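Local coordinates for programmed cell death 6-interacting protein (Homo sapiens, PDB 5WA1) that takes part in endosomal sorting into multivesicular bodies, membrane repair and cytokinesis, its Bro1 domain binding ESCRT-III proteins of the CHMP4 family, at residues 206-211 against 247-252. Residues are numbered along the deposited sequence; the frame is centred on the assembly and turned at random.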
ATOM      1  N   GLY A 206       7.350   7.630   0.030  1.00 49.72           N
ATOM      2  CA  GLY A 206       6.479   8.230   1.025  1.00 48.62           C
ATOM      3  C   GLY A 206       5.052   8.376   0.529  1.00 48.30           C
ATOM      4  O   GLY A 206       4.095   8.128   1.269  1.00 49.46           O
ATOM      5  N   THR A 207       4.885   8.772  -0.736  1.00 46.50           N
ATOM      6  CA  THR A 207       3.531   8.895  -1.272  1.00 43.84           C
ATOM      7  C   THR A 207       2.890   7.524  -1.457  1.00 40.20           C
ATOM      8  O   THR A 207       1.717   7.332  -1.125  1.00 39.40           O
ATOM      9  CB  THR A 207       3.539   9.674  -2.591  1.00 46.93           C
ATOM     10  OG1 THR A 207       3.951  11.021  -2.342  1.00 51.16           O
ATOM     11  CG2 THR A 207       2.144   9.698  -3.217  1.00 43.12           C
ATOM     12  N   LEU A 208       3.646   6.557  -1.979  1.00 41.81           N
ATOM     13  CA  LEU A 208       3.128   5.197  -2.083  1.00 42.37           C
ATOM     14  C   LEU A 208       2.729   4.654  -0.716  1.00 34.75           C
ATOM     15  O   LEU A 208       1.732   3.935  -0.598  1.00 35.03           O
ATOM     16  CB  LEU A 208       4.175   4.276  -2.723  1.00 42.42           C
ATOM     17  CG  LEU A 208       4.512   4.590  -4.183  1.00 38.36           C
ATOM     18  CD1 LEU A 208       5.685   3.729  -4.652  1.00 39.64           C
ATOM     19  CD2 LEU A 208       3.294   4.355  -5.054  1.00 41.14           C
ATOM     20  N   SER A 209       3.512   4.958   0.320  1.00 41.81           N
ATOM     21  CA  SER A 209       3.157   4.487   1.654  1.00 40.52           C
ATOM     22  C   SER A 209       1.799   5.031   2.081  1.00 43.33           C
ATOM     23  O   SER A 209       0.971   4.304   2.644  1.00 41.27           O
ATOM     24  CB  SER A 209       4.235   4.903   2.652  1.00 41.62           C
ATOM     25  OG  SER A 209       3.884   4.528   3.969  1.00 45.98           O
ATOM     26  N   LEU A 210       1.551   6.311   1.821  1.00 40.16           N
ATOM     27  CA  LEU A 210       0.260   6.897   2.178  1.00 36.48           C
ATOM     28  C   LEU A 210      -0.877   6.325   1.339  1.00 37.83           C
ATOM     29  O   LEU A 210      -1.984   6.101   1.854  1.00 38.49           O
ATOM     30  CB  LEU A 210       0.344   8.411   2.035  1.00 38.59           C
ATOM     31  CG  LEU A 210      -0.914   9.194   2.389  1.00 45.17           C
ATOM     32  CD1 LEU A 210      -1.460   8.770   3.750  1.00 53.97           C
ATOM     33  CD2 LEU A 210      -0.566  10.669   2.368  1.00 45.00           C
ATOM     34  N   ILE A 211      -0.642   6.078   0.048  1.00 38.10           N
ATOM     35  CA  ILE A 211      -1.687   5.484  -0.787  1.00 38.56           C
ATOM     36  C   ILE A 211      -2.102   4.119  -0.237  1.00 43.06           C
ATOM     37  O   ILE A 211      -3.295   3.792  -0.162  1.00 35.53           O
ATOM     38  CB  ILE A 211      -1.209   5.376  -2.248  1.00 36.92           C
ATOM     39  CG1 ILE A 211      -1.036   6.764  -2.861  1.00 39.23           C
ATOM     40  CG2 ILE A 211      -2.177   4.506  -3.064  1.00 36.73           C
ATOM     41  CD1 ILE A 211      -0.336   6.755  -4.222  1.00 39.86           C
ATOM     42  N   ASP A 247      -4.670  13.610   1.567  1.00 43.71           N
ATOM     43  CA  ASP A 247      -3.244  13.841   1.772  1.00 42.36           C
ATOM     44  C   ASP A 247      -2.424  13.236   0.639  1.00 46.55           C
ATOM     45  O   ASP A 247      -1.462  13.847   0.165  1.00 43.79           O
ATOM     46  CB  ASP A 247      -2.800  13.255   3.116  1.00 49.47           C
ATOM     47  CG  ASP A 247      -3.257  14.082   4.309  1.00 63.11           C
ATOM     48  OD1 ASP A 247      -3.728  15.221   4.113  1.00 67.10           O
ATOM     49  OD2 ASP A 247      -3.129  13.594   5.449  1.00 78.73           O
ATOM     50  N   ALA A 248      -2.800  12.037   0.188  1.00 42.86           N
ATOM     51  CA  ALA A 248      -2.064  11.382  -0.887  1.00 41.82           C
ATOM     52  C   ALA A 248      -2.160  12.161  -2.195  1.00 45.66           C
ATOM     53  O   ALA A 248      -1.145  12.382  -2.870  1.00 43.24           O
ATOM     54  CB  ALA A 248      -2.571   9.957  -1.071  1.00 37.71           C
ATOM     55  N   PHE A 249      -3.373  12.573  -2.592  1.00 43.47           N
ATOM     56  CA  PHE A 249      -3.482  13.264  -3.874  1.00 42.56           C
ATOM     57  C   PHE A 249      -2.802  14.629  -3.820  1.00 44.76           C
ATOM     58  O   PHE A 249      -2.232  15.075  -4.823  1.00 47.92           O
ATOM     59  CB  PHE A 249      -4.956  13.327  -4.317  1.00 58.65           C
ATOM     60  CG  PHE A 249      -5.638  14.645  -4.091  1.00 53.89           C
ATOM     61  CD1 PHE A 249      -5.508  15.681  -5.000  1.00 58.90           C
ATOM     62  CD2 PHE A 249      -6.488  14.817  -3.007  1.00 77.83           C
ATOM     63  CE1 PHE A 249      -6.153  16.890  -4.804  1.00 71.83           C
ATOM     64  CE2 PHE A 249      -7.154  16.026  -2.802  1.00 78.80           C
ATOM     65  CZ  PHE A 249      -6.985  17.062  -3.701  1.00 82.46           C
ATOM     66  N   LYS A 250      -2.778  15.272  -2.650  1.00 45.99           N
ATOM     67  CA  LYS A 250      -2.057  16.533  -2.535  1.00 53.17           C
ATOM     68  C   LYS A 250      -0.558  16.351  -2.740  1.00 53.00           C
ATOM     69  O   LYS A 250       0.105  17.256  -3.254  1.00 48.96           O
ATOM     70  CB  LYS A 250      -2.346  17.191  -1.184  1.00 60.33           C
ATOM     71  CG  LYS A 250      -3.739  17.791  -1.091  1.00 65.63           C
ATOM     72  CD  LYS A 250      -4.067  18.285   0.312  1.00 80.21           C
ATOM     73  CE  LYS A 250      -5.505  18.816   0.400  1.00 82.63           C
ATOM     74  NZ  LYS A 250      -6.564  17.771   0.174  1.00 81.22           N
ATOM     75  N   GLN A 251       0.002  15.195  -2.365  1.00 51.91           N
ATOM     76  CA  GLN A 251       1.416  14.951  -2.648  1.00 58.99           C
ATOM     77  C   GLN A 251       1.669  14.657  -4.122  1.00 48.92           C
ATOM     78  O   GLN A 251       2.809  14.762  -4.574  1.00 53.44           O
ATOM     79  CB  GLN A 251       1.945  13.792  -1.797  1.00 54.62           C
ATOM     80  CG  GLN A 251       1.874  14.058  -0.305  1.00 54.88           C
ATOM     81  CD  GLN A 251       2.269  12.858   0.517  1.00 67.66           C
ATOM     82  OE1 GLN A 251       2.728  11.852  -0.017  1.00 65.28           O
ATOM     83  NE2 GLN A 251       2.087  12.954   1.829  1.00 72.02           N
ATOM     84  N   CYS A 252       0.633  14.293  -4.876  1.00 53.87           N
ATOM     85  CA  CYS A 252       0.746  14.053  -6.308  1.00 59.27           C
ATOM     86  C   CYS A 252       0.416  15.271  -7.147  1.00 51.39           C
ATOM     87  O   CYS A 252       0.626  15.229  -8.364  1.00 58.48           O
ATOM     88  CB  CYS A 252      -0.196  12.932  -6.742  1.00 56.45           C
ATOM     89  SG  CYS A 252       0.150  11.408  -5.972  1.00 52.53           S
TER
HETATM   90  O   HOH W   1       4.816  12.255  -5.003  1.00 65.44           O
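T207 and L210, one helical turn apart, meet A248 and Q251 across an antiparallel helical hairpin of the Bro1 domain, whose BRO1-like fold is related to TPR repeats. The hairpin consists of helices 202-226 and 231-252; the segment axes come within 9.2 Å at 153°, and both lie in the region that interacts with CHMP4 proteins. The straight outer part of the Q251 side chain runs alongside T207, the two pointing opposite ways. This brings its amide oxygen to the threonine hydroxyl: T207 OG1 donates to Q251 OE1 over 2.8 Å, in the carbonyl plane and on a lone pair, with a C=O...donor angle of 141°. T207 divides its two branches between different tasks. OG1 lies beside the backbone N, where D203 O one turn earlier is a second acceptor within hydrogen-bonding reach, although the single proton can serve only one carbonyl oxygen at a time; CG2, anti to that N, rests against C252 SG at 3.8 Å. L210 holds CG anti to its backbone N (chi1 -179°) and directs CD2 into the partner helix, nearest to A248 N at 3.4 Å and 3.5 Å from both D247 CB and Q251 NE2. The A248 methyl fits between L210 and I211, with its CB 3.9 Å from L210 CG and 4.0 Å from I211 CG1. Helix 262-287 packs beside this apolar side, V262 touching I211 and L266 touching A248. At the polar edge a water donates to both T207 OG1 (3.1 Å) and Q251 O, linking the hydroxyl to the backbone of the glutamine whose amide oxygen accepts from that hydroxyl.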